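Local coordinates for protein UDP-N-acetylglucosamine 2-epimerase (Listeria monocytogenes, PDB 3OT5) that probably interconverts UDP-N-acetylglucosamine and UDP-N-acetylmannosamine by inverting the configuration at C2 of the sugar, at residues Lys206-Lys211 against Asp294-Leu299; Asp223-Leu228 against Lys301-Phe306; Asp257-Tyr262 against His281-Leu286. All blocks are in the same frame, centred on the assembly; numbering follows the deposited sequence.

Interaction 1. Residues Lys206-Lys211 against Asp294-Leu299; sequences KTTVQK and DFHNFL
The imidazole of H296 has T208 CB at its edge, in the ring plane, while the hydroxyl T208 OG1 comes in obliquely. The amide of N297 is the second flat group: the helix end at T208 meets one of its polar atoms and the loop at Q210 the other. The contact joins the end of helix 200-208 and the loop after it to helix 292-301, which belongs to the second of two Rossmann-like alpha/beta domains.

V209 is the first residue to leave helical geometry. The backbone polar groups on either side of it are taken up by one side chain. N297 ND2 donates to T208 O at 3.0 Å; the bond is bent to 148° and the donor is tilted from the carbonyl plane. Q210 N donates to N297 OD1 at 2.7 Å, almost straight and in the plane of the side-chain carbonyl. Two bonds to two peptide groups fix the rotation of the amide. Its ND2 also donates to I293 O, a turn earlier in its own helix.

T208 OG1 lies between its backbone N and carbonyl carbon (chi1 60°), which turns it to the H296 ring. OG1 and H296 ND1 are hydrogen-bonded at 3.0 Å, and either may be the donor. The far nitrogen, NE2, is bonded to E315, so both nitrogens of this buried ring have partners.

V209 adds looser contacts. Its CG2 lies 4.2 Å from H296 CB, and its CG1 is 4.0 Å from N297 OD1.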
loop_
_atom_site.group_PDB
_atom_site.type_symbol
_atom_site.label_atom_id
_atom_site.label_comp_id
_atom_site.label_asym_id
_atom_site.label_seq_id
_atom_site.Cartn_x
_atom_site.Cartn_y
_atom_site.Cartn_z
ATOM N N LYS A 206 3.359 9.705 -6.654
ATOM C CA LYS A 206 3.950 10.716 -7.522
ATOM C C LYS A 206 3.605 10.407 -8.978
ATOM O O LYS A 206 3.520 11.307 -9.799
ATOM C CB LYS A 206 5.470 10.806 -7.318
ATOM C CG LYS A 206 5.897 11.222 -5.900
ATOM C CD LYS A 206 7.419 11.314 -5.744
ATOM C CE LYS A 206 8.103 9.959 -5.966
ATOM N NZ LYS A 206 9.569 10.023 -5.733
ATOM N N THR A 207 3.358 9.138 -9.287
ATOM C CA THR A 207 3.033 8.747 -10.654
ATOM C C THR A 207 1.549 8.474 -10.898
ATOM O O THR A 207 1.031 8.783 -11.956
ATOM C CB THR A 207 3.812 7.472 -11.066
ATOM O OG1 THR A 207 5.215 7.681 -10.894
ATOM C CG2 THR A 207 3.522 7.105 -12.525
ATOM N N THR A 208 0.871 7.872 -9.936
ATOM C CA THR A 208 -0.558 7.531 -10.105
ATOM C C THR A 208 -1.476 8.752 -10.056
ATOM O O THR A 208 -2.521 8.778 -10.718
ATOM C CB THR A 208 -1.000 6.534 -9.037
ATOM O OG1 THR A 208 -0.799 7.115 -7.757
ATOM C CG2 THR A 208 -0.191 5.241 -9.134
ATOM N N VAL A 209 -1.092 9.747 -9.258
ATOM C CA VAL A 209 -1.851 10.989 -9.146
ATOM C C VAL A 209 -1.521 11.836 -10.356
ATOM O O VAL A 209 -0.366 12.232 -10.554
ATOM C CB VAL A 209 -1.491 11.786 -7.887
ATOM C CG1 VAL A 209 -2.237 13.115 -7.885
ATOM C CG2 VAL A 209 -1.809 10.974 -6.640
ATOM N N GLN A 210 -2.538 12.112 -11.163
ATOM C CA GLN A 210 -2.370 12.869 -12.385
ATOM C C GLN A 210 -2.381 14.371 -12.169
ATOM O O GLN A 210 -3.051 14.877 -11.276
ATOM C CB GLN A 210 -3.489 12.522 -13.359
ATOM C CG GLN A 210 -3.580 11.055 -13.745
ATOM C CD GLN A 210 -4.664 10.809 -14.785
ATOM O OE1 GLN A 210 -5.468 11.694 -15.079
ATOM N NE2 GLN A 210 -4.678 9.613 -15.355
ATOM N N LYS A 211 -1.643 15.069 -13.029
ATOM C CA LYS A 211 -1.546 16.526 -13.020
ATOM C C LYS A 211 -2.948 17.132 -12.909
ATOM O O LYS A 211 -3.244 17.882 -11.979
ATOM C CB LYS A 211 -0.874 16.981 -14.324
ATOM C CG LYS A 211 -0.625 18.472 -14.495
ATOM C CD LYS A 211 -0.177 18.743 -15.941
ATOM C CE LYS A 211 0.203 20.195 -16.213
ATOM N NZ LYS A 211 1.491 20.594 -15.572
ATOM N N ASP A 294 -7.605 5.392 -9.721
ATOM C CA ASP A 294 -8.667 6.396 -9.690
ATOM C C ASP A 294 -8.840 6.856 -8.265
ATOM O O ASP A 294 -9.049 8.043 -7.992
ATOM C CB ASP A 294 -9.986 5.833 -10.209
ATOM C CG ASP A 294 -10.046 5.777 -11.718
ATOM O OD1 ASP A 294 -9.866 6.836 -12.357
ATOM O OD2 ASP A 294 -10.344 4.695 -12.262
ATOM N N PHE A 295 -8.726 5.902 -7.349
ATOM C CA PHE A 295 -8.870 6.182 -5.939
ATOM C C PHE A 295 -7.815 7.169 -5.449
ATOM O O PHE A 295 -8.137 8.087 -4.695
ATOM C CB PHE A 295 -8.812 4.893 -5.121
ATOM C CG PHE A 295 -9.151 5.099 -3.685
ATOM C CD1 PHE A 295 -10.470 5.069 -3.267
ATOM C CD2 PHE A 295 -8.164 5.358 -2.756
ATOM C CE1 PHE A 295 -10.791 5.277 -1.944
ATOM C CE2 PHE A 295 -8.478 5.572 -1.433
ATOM C CZ PHE A 295 -9.789 5.534 -1.023
ATOM N N HIS A 296 -6.557 6.989 -5.852
ATOM C CA HIS A 296 -5.527 7.936 -5.427
ATOM C C HIS A 296 -5.894 9.350 -5.880
ATOM O O HIS A 296 -5.691 10.323 -5.147
ATOM C CB HIS A 296 -4.120 7.588 -5.942
ATOM C CG HIS A 296 -3.559 6.316 -5.383
ATOM N ND1 HIS A 296 -2.685 5.514 -6.087
ATOM C CD2 HIS A 296 -3.794 5.676 -4.212
ATOM C CE1 HIS A 296 -2.369 4.461 -5.352
ATOM N NE2 HIS A 296 -3.034 4.532 -4.213
ATOM N N ASN A 297 -6.429 9.452 -7.092
ATOM C CA ASN A 297 -6.833 10.741 -7.649
ATOM C C ASN A 297 -8.025 11.370 -6.915
ATOM O O ASN A 297 -8.091 12.594 -6.772
ATOM C CB ASN A 297 -7.035 10.600 -9.151
ATOM C CG ASN A 297 -5.705 10.375 -9.884
ATOM O OD1 ASN A 297 -4.963 11.328 -10.157
ATOM N ND2 ASN A 297 -5.424 9.127 -10.229
ATOM N N PHE A 298 -8.949 10.542 -6.428
ATOM C CA PHE A 298 -10.075 11.048 -5.636
ATOM C C PHE A 298 -9.559 11.472 -4.295
ATOM O O PHE A 298 -9.914 12.518 -3.761
ATOM C CB PHE A 298 -11.167 9.991 -5.446
ATOM C CG PHE A 298 -12.208 10.006 -6.514
ATOM C CD1 PHE A 298 -13.452 10.569 -6.256
ATOM C CD2 PHE A 298 -11.944 9.505 -7.775
ATOM C CE1 PHE A 298 -14.427 10.605 -7.218
ATOM C CE2 PHE A 298 -12.914 9.534 -8.759
ATOM C CZ PHE A 298 -14.163 10.091 -8.481
ATOM N N LEU A 299 -8.686 10.636 -3.768
ATOM C CA LEU A 299 -8.078 10.850 -2.483
ATOM C C LEU A 299 -7.421 12.222 -2.477
ATOM O O LEU A 299 -7.607 13.005 -1.541
ATOM C CB LEU A 299 -7.055 9.732 -2.245
ATOM C CG LEU A 299 -6.621 9.388 -0.836
ATOM C CD1 LEU A 299 -7.855 8.996 -0.012
ATOM C CD2 LEU A 299 -5.613 8.264 -0.876
#

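Interaction 2. Residues Asp223-Leu228 against Lys301-Phe306; sequences DNRLIL and KSYLVF
Strands 225-228 and 304-306 run parallel, their short axes 20° apart, and three backbone hydrogen bonds join the two segments. They are the two central strands of the six-stranded parallel sheet of a Rossmann-like domain, with helices on both faces. Y303 N donates to L226 O at 2.7 Å, L228 N to L304 O at 3.1 Å and F306 N to L228 O at 2.9 Å. The chain turns a corner at Y303, and the regular pairing of I227 with L304 and L228 with V305 follows it.

R225 and Y303 lie side by side and point the same way. The methylene R225 CD sits over one face of the phenol, 3.7 Å from the ring centroid, in a CH-pi contact. The arginine bends at chi3 (-66°), which carries its guanidinium over the same ring. R225 CZ is 5.0 Å from the Y303 centroid, a cation-pi contact with the two planes 63° apart. The polar ends are held from outside the pair. R225 NH1 bonds L359 O and NH2 makes a salt bridge to D257, while Y303 OH bonds L358 O.

On the sheet face of I227 and L304, I227 CG2 touches L304 CD1 and reaches the edge of the F306 ring. Helix 240-254 packs on I227 and F306. L228 and V305 share the other face. L226 CD2 and L228 CB approach S302 OG, which is bonded to F298 O.

A water bridges the start of the pair. It accepts from L226 N at 2.8 Å and donates to K301 O at 2.7 Å.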
loop_
_atom_site.group_PDB
_atom_site.type_symbol
_atom_site.label_atom_id
_atom_site.label_comp_id
_atom_site.label_asym_id
_atom_site.label_seq_id
_atom_site.Cartn_x
_atom_site.Cartn_y
_atom_site.Cartn_z
ATOM N N ASP A 223 -16.925 24.325 -4.592
ATOM C CA ASP A 223 -16.310 24.685 -3.310
ATOM C C ASP A 223 -16.580 23.640 -2.218
ATOM O O ASP A 223 -16.104 23.784 -1.093
ATOM C CB ASP A 223 -16.813 26.057 -2.835
ATOM C CG ASP A 223 -16.421 27.199 -3.776
ATOM O OD1 ASP A 223 -17.082 28.260 -3.710
ATOM O OD2 ASP A 223 -15.469 27.042 -4.580
ATOM N N ASN A 224 -17.334 22.591 -2.545
ATOM C CA ASN A 224 -17.651 21.542 -1.567
ATOM C C ASN A 224 -16.484 20.691 -1.140
ATOM O O ASN A 224 -15.566 20.434 -1.911
ATOM C CB ASN A 224 -18.745 20.616 -2.093
ATOM C CG ASN A 224 -20.090 21.271 -2.112
ATOM O OD1 ASN A 224 -20.345 22.192 -1.343
ATOM N ND2 ASN A 224 -20.977 20.779 -2.962
ATOM N N ARG A 225 -16.567 20.222 0.101
ATOM C CA ARG A 225 -15.545 19.374 0.688
ATOM C C ARG A 225 -15.893 17.913 0.458
ATOM O O ARG A 225 -16.930 17.419 0.903
ATOM C CB ARG A 225 -15.399 19.704 2.162
ATOM C CG ARG A 225 -14.910 21.128 2.342
ATOM C CD ARG A 225 -14.847 21.542 3.775
ATOM N NE ARG A 225 -16.165 21.610 4.402
ATOM C CZ ARG A 225 -16.339 21.851 5.691
ATOM N NH1 ARG A 225 -15.280 22.044 6.471
ATOM N NH2 ARG A 225 -17.558 21.890 6.203
ATOM N N LEU A 226 -15.003 17.237 -0.254
ATOM C CA LEU A 226 -15.181 15.852 -0.605
ATOM C C LEU A 226 -14.832 14.899 0.539
ATOM O O LEU A 226 -13.729 14.939 1.094
ATOM C CB LEU A 226 -14.329 15.532 -1.844
ATOM C CG LEU A 226 -14.254 14.077 -2.339
ATOM C CD1 LEU A 226 -15.635 13.496 -2.595
ATOM C CD2 LEU A 226 -13.400 13.998 -3.600
ATOM N N ILE A 227 -15.802 14.069 0.905
ATOM C CA ILE A 227 -15.600 13.050 1.908
ATOM C C ILE A 227 -15.627 11.733 1.149
ATOM O O ILE A 227 -16.566 11.457 0.408
ATOM C CB ILE A 227 -16.675 12.988 2.949
ATOM C CG1 ILE A 227 -16.737 14.290 3.749
ATOM C CG2 ILE A 227 -16.385 11.787 3.888
ATOM C CD1 ILE A 227 -17.870 14.323 4.725
ATOM N N LEU A 228 -14.596 10.934 1.332
ATOM C CA LEU A 228 -14.495 9.652 0.661
ATOM C C LEU A 228 -14.620 8.564 1.716
ATOM O O LEU A 228 -14.083 8.700 2.818
ATOM C CB LEU A 228 -13.143 9.579 -0.049
ATOM C CG LEU A 228 -12.767 8.381 -0.913
ATOM C CD1 LEU A 228 -13.767 8.156 -2.031
ATOM C CD2 LEU A 228 -11.363 8.621 -1.479
ATOM N N LYS A 301 -8.126 15.020 -3.919
ATOM C CA LYS A 301 -9.056 16.144 -3.772
ATOM C C LYS A 301 -9.976 15.996 -2.556
ATOM O O LYS A 301 -10.827 16.844 -2.302
ATOM C CB LYS A 301 -9.880 16.303 -5.059
ATOM C CG LYS A 301 -10.825 17.517 -5.089
ATOM C CD LYS A 301 -10.083 18.840 -4.838
ATOM C CE LYS A 301 -11.026 20.044 -4.899
ATOM N NZ LYS A 301 -10.321 21.313 -4.584
ATOM N N SER A 302 -9.785 14.930 -1.787
ATOM C CA SER A 302 -10.608 14.673 -0.611
ATOM C C SER A 302 -10.224 15.548 0.586
ATOM O O SER A 302 -9.059 15.912 0.762
ATOM C CB SER A 302 -10.513 13.199 -0.229
ATOM O OG SER A 302 -10.930 12.382 -1.311
ATOM N N TYR A 303 -11.222 15.894 1.388
ATOM C CA TYR A 303 -11.021 16.697 2.577
ATOM C C TYR A 303 -10.735 15.729 3.716
ATOM O O TYR A 303 -9.939 16.018 4.604
ATOM C CB TYR A 303 -12.265 17.540 2.870
ATOM C CG TYR A 303 -12.131 18.520 4.011
ATOM C CD1 TYR A 303 -11.558 19.772 3.814
ATOM C CD2 TYR A 303 -12.618 18.216 5.282
ATOM C CE1 TYR A 303 -11.448 20.695 4.864
ATOM C CE2 TYR A 303 -12.516 19.133 6.337
ATOM C CZ TYR A 303 -11.923 20.366 6.120
ATOM O OH TYR A 303 -11.819 21.270 7.161
ATOM N N LEU A 304 -11.392 14.578 3.694
ATOM C CA LEU A 304 -11.162 13.579 4.719
ATOM C C LEU A 304 -11.638 12.247 4.170
ATOM O O LEU A 304 -12.427 12.186 3.221
ATOM C CB LEU A 304 -11.861 13.942 6.047
ATOM C CG LEU A 304 -13.356 13.669 6.210
ATOM C CD1 LEU A 304 -13.536 12.188 6.454
ATOM C CD2 LEU A 304 -13.966 14.437 7.373
ATOM N N VAL A 305 -11.137 11.174 4.748
ATOM C CA VAL A 305 -11.502 9.847 4.291
ATOM C C VAL A 305 -11.769 8.935 5.462
ATOM O O VAL A 305 -11.068 8.991 6.469
ATOM C CB VAL A 305 -10.384 9.238 3.395
ATOM C CG1 VAL A 305 -9.053 9.292 4.090
ATOM C CG2 VAL A 305 -10.718 7.773 2.984
ATOM N N PHE A 306 -12.827 8.145 5.339
ATOM C CA PHE A 306 -13.198 7.136 6.316
ATOM C C PHE A 306 -12.817 5.835 5.676
ATOM O O PHE A 306 -13.253 5.570 4.580
ATOM C CB PHE A 306 -14.706 7.039 6.538
ATOM C CG PHE A 306 -15.312 8.175 7.310
ATOM C CD1 PHE A 306 -15.257 8.189 8.698
ATOM C CD2 PHE A 306 -16.037 9.170 6.660
ATOM C CE1 PHE A 306 -15.864 9.221 9.426
ATOM C CE2 PHE A 306 -16.642 10.194 7.371
ATOM C CZ PHE A 306 -16.551 10.224 8.757
HETATM O O HOH W 1 -12.438 18.345 -0.722
#

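Interaction 3. Residues Asp257-Tyr262 against His281-Leu286; sequences DTELVY and HERIHL
A histidine-carboxylate hydrogen bond joins the two strands through their side chains: H285 NE2 donates to E259 OE1 at 2.8 Å. The strands belong to a right-handed beta-alpha-beta unit, strand 258-263, helix 268-278 and strand 284-287, at one side of the six-stranded parallel sheet. Within the chain, strand 284-287 is the outermost on this side.

The oxygen lies in the plane of the imidazole, but the ring nitrogen meets the carboxylate from above its plane. The two planes are 37° apart. E259 is extended beyond CG, which carries the carboxylate along the strand pair to a histidine two places past R283, the nearest residue to E259 in the register. Its other oxygen, OE2, bonds N224. The carboxylate is therefore gripped at both oxygens, and its charge could favour a protonated H285.

The side chain of R283 bonds the backbone of the neighbouring strand. The chain bends at chi3 (-62°) and brings NH1 back to T258 O at 2.7 Å, with the oxygen in the guanidinium plane. The bond is bent to 148°. NH2 bonds V252 O in the last turn of helix 240-254. R283 lies in a type I turn from H281 to I284, closed by I284 N to H281 O; R283 N also donates to the H281 side chain at ND1.

The backbone bonds are regular. L260 N donates to R283 O, H285 N to L260 O, and Y262 N to H285 O.

L260, Y262, I284 and L286 share one face of the sheet, against helices 240-254 and 268-278. L260 CD2 touches I284 CG2 at 3.7 Å. L286 CD2 sits at the edge of the tyrosine ring, 3.9 Å from Y262 CD2.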
loop_
_atom_site.group_PDB
_atom_site.type_symbol
_atom_site.label_atom_id
_atom_site.label_comp_id
_atom_site.label_asym_id
_atom_site.label_seq_id
_atom_site.Cartn_x
_atom_site.Cartn_y
_atom_site.Cartn_z
ATOM N N ASP A 257 -21.990 21.985 2.675
ATOM C CA ASP A 257 -20.857 22.203 1.779
ATOM C C ASP A 257 -19.975 20.950 1.661
ATOM O O ASP A 257 -18.800 21.045 1.327
ATOM C CB ASP A 257 -20.039 23.443 2.176
ATOM C CG ASP A 257 -19.494 23.374 3.585
ATOM O OD1 ASP A 257 -19.918 22.490 4.361
ATOM O OD2 ASP A 257 -18.651 24.236 3.920
ATOM N N THR A 258 -20.552 19.781 1.926
ATOM C CA THR A 258 -19.823 18.520 1.808
ATOM C C THR A 258 -20.480 17.601 0.800
ATOM O O THR A 258 -21.681 17.679 0.547
ATOM C CB THR A 258 -19.796 17.723 3.128
ATOM O OG1 THR A 258 -21.130 17.338 3.482
ATOM C CG2 THR A 258 -19.177 18.538 4.254
ATOM N N GLU A 259 -19.671 16.734 0.219
ATOM C CA GLU A 259 -20.153 15.734 -0.714
ATOM C C GLU A 259 -19.492 14.419 -0.333
ATOM O O GLU A 259 -18.355 14.404 0.116
ATOM C CB GLU A 259 -19.874 16.103 -2.170
ATOM C CG GLU A 259 -20.665 17.313 -2.641
ATOM C CD GLU A 259 -20.674 17.473 -4.147
ATOM O OE1 GLU A 259 -20.373 16.484 -4.865
ATOM O OE2 GLU A 259 -21.020 18.580 -4.611
ATOM N N LEU A 260 -20.233 13.329 -0.483
ATOM C CA LEU A 260 -19.750 12.011 -0.135
ATOM C C LEU A 260 -19.645 11.147 -1.364
ATOM O O LEU A 260 -20.548 11.123 -2.187
ATOM C CB LEU A 260 -20.705 11.347 0.870
ATOM C CG LEU A 260 -20.508 9.855 1.218
ATOM C CD1 LEU A 260 -19.154 9.558 1.817
ATOM C CD2 LEU A 260 -21.616 9.378 2.162
ATOM N N VAL A 261 -18.507 10.478 -1.501
ATOM C CA VAL A 261 -18.278 9.554 -2.587
ATOM C C VAL A 261 -18.086 8.208 -1.910
ATOM O O VAL A 261 -17.267 8.073 -1.007
ATOM C CB VAL A 261 -17.043 9.908 -3.431
ATOM C CG1 VAL A 261 -16.789 8.820 -4.482
ATOM C CG2 VAL A 261 -17.227 11.253 -4.098
ATOM N N TYR A 262 -18.874 7.229 -2.322
ATOM C CA TYR A 262 -18.795 5.908 -1.761
ATOM C C TYR A 262 -18.757 4.846 -2.838
ATOM O O TYR A 262 -19.793 4.499 -3.392
ATOM C CB TYR A 262 -19.974 5.629 -0.814
ATOM C CG TYR A 262 -19.972 4.195 -0.338
ATOM C CD1 TYR A 262 -18.972 3.731 0.507
ATOM C CD2 TYR A 262 -20.965 3.302 -0.728
ATOM C CE1 TYR A 262 -18.951 2.403 0.936
ATOM C CE2 TYR A 262 -20.962 1.982 -0.291
ATOM C CZ TYR A 262 -19.952 1.537 0.532
ATOM O OH TYR A 262 -19.939 0.224 0.952
ATOM N N HIS A 281 -29.607 11.324 -2.878
ATOM C CA HIS A 281 -29.149 12.596 -2.317
ATOM C C HIS A 281 -28.155 13.188 -3.306
ATOM O O HIS A 281 -27.176 12.541 -3.690
ATOM C CB HIS A 281 -28.525 12.448 -0.936
ATOM C CG HIS A 281 -28.413 13.747 -0.194
ATOM N ND1 HIS A 281 -27.385 14.644 -0.398
ATOM C CD2 HIS A 281 -29.215 14.305 0.744
ATOM C CE1 HIS A 281 -27.560 15.697 0.381
ATOM N NE2 HIS A 281 -28.665 15.516 1.081
ATOM N N GLU A 282 -28.426 14.421 -3.724
ATOM C CA GLU A 282 -27.582 15.112 -4.695
ATOM C C GLU A 282 -26.107 15.254 -4.295
ATOM O O GLU A 282 -25.250 15.366 -5.162
ATOM C CB GLU A 282 -28.164 16.493 -5.054
ATOM C CG GLU A 282 -28.387 17.476 -3.886
ATOM C CD GLU A 282 -29.615 17.170 -3.000
ATOM O OE1 GLU A 282 -29.843 17.934 -2.033
ATOM O OE2 GLU A 282 -30.353 16.191 -3.266
ATOM N N ARG A 283 -25.814 15.245 -2.997
ATOM C CA ARG A 283 -24.435 15.389 -2.524
ATOM C C ARG A 283 -23.782 14.070 -2.088
ATOM O O ARG A 283 -22.695 14.069 -1.512
ATOM C CB ARG A 283 -24.354 16.463 -1.427
ATOM C CG ARG A 283 -24.677 17.845 -1.978
ATOM C CD ARG A 283 -24.603 18.974 -0.959
ATOM N NE ARG A 283 -25.566 18.814 0.131
ATOM C CZ ARG A 283 -25.285 18.384 1.359
ATOM N NH1 ARG A 283 -24.043 18.087 1.722
ATOM N NH2 ARG A 283 -26.265 18.285 2.246
ATOM N N ILE A 284 -24.444 12.952 -2.379
ATOM C CA ILE A 284 -23.892 11.648 -2.063
ATOM C C ILE A 284 -23.788 10.878 -3.376
ATOM O O ILE A 284 -24.776 10.719 -4.095
ATOM C CB ILE A 284 -24.739 10.871 -1.057
ATOM C CG1 ILE A 284 -24.989 11.712 0.202
ATOM C CG2 ILE A 284 -24.030 9.586 -0.696
ATOM C CD1 ILE A 284 -25.773 10.969 1.294
ATOM N N HIS A 285 -22.582 10.427 -3.700
ATOM C CA HIS A 285 -22.354 9.705 -4.941
ATOM C C HIS A 285 -22.027 8.255 -4.654
ATOM O O HIS A 285 -21.020 7.952 -4.015
ATOM C CB HIS A 285 -21.230 10.383 -5.714
ATOM C CG HIS A 285 -21.431 11.861 -5.863
ATOM N ND1 HIS A 285 -22.188 12.413 -6.875
ATOM C CD2 HIS A 285 -21.008 12.897 -5.102
ATOM C CE1 HIS A 285 -22.207 13.728 -6.741
ATOM N NE2 HIS A 285 -21.499 14.047 -5.671
ATOM N N LEU A 286 -22.922 7.370 -5.085
ATOM C CA LEU A 286 -22.764 5.944 -4.910
ATOM C C LEU A 286 -22.277 5.399 -6.222
ATOM O O LEU A 286 -23.049 5.195 -7.158
ATOM C CB LEU A 286 -24.088 5.291 -4.542
ATOM C CG LEU A 286 -24.735 5.803 -3.258
ATOM C CD1 LEU A 286 -26.030 5.045 -2.996
ATOM C CD2 LEU A 286 -23.773 5.671 -2.088
#

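How the interactions relate
Interactions 2 and 3 lie in one parallel sheet, their centres about 10 Å apart. Strands 225-229 and 258-263 are neighbours there, so the contacts together span four adjacent strands. I227 N lies 2.7 Å from E259 O, probably a hydrogen bond. Interaction 1 is about 14 Å from interaction 2, centre to centre, and about 20 Å from interaction 3. Its helix 292-301 runs directly into strand 302-307 and packs on the sheet: F298 CE1 is 4.0 Å from V261 CG1. A triethylene glycol, probably from crystallisation, lies about 4 Å from the V209 side chain. In this family the nucleotide-sugar site lies in the cleft between the two domains, probably so here.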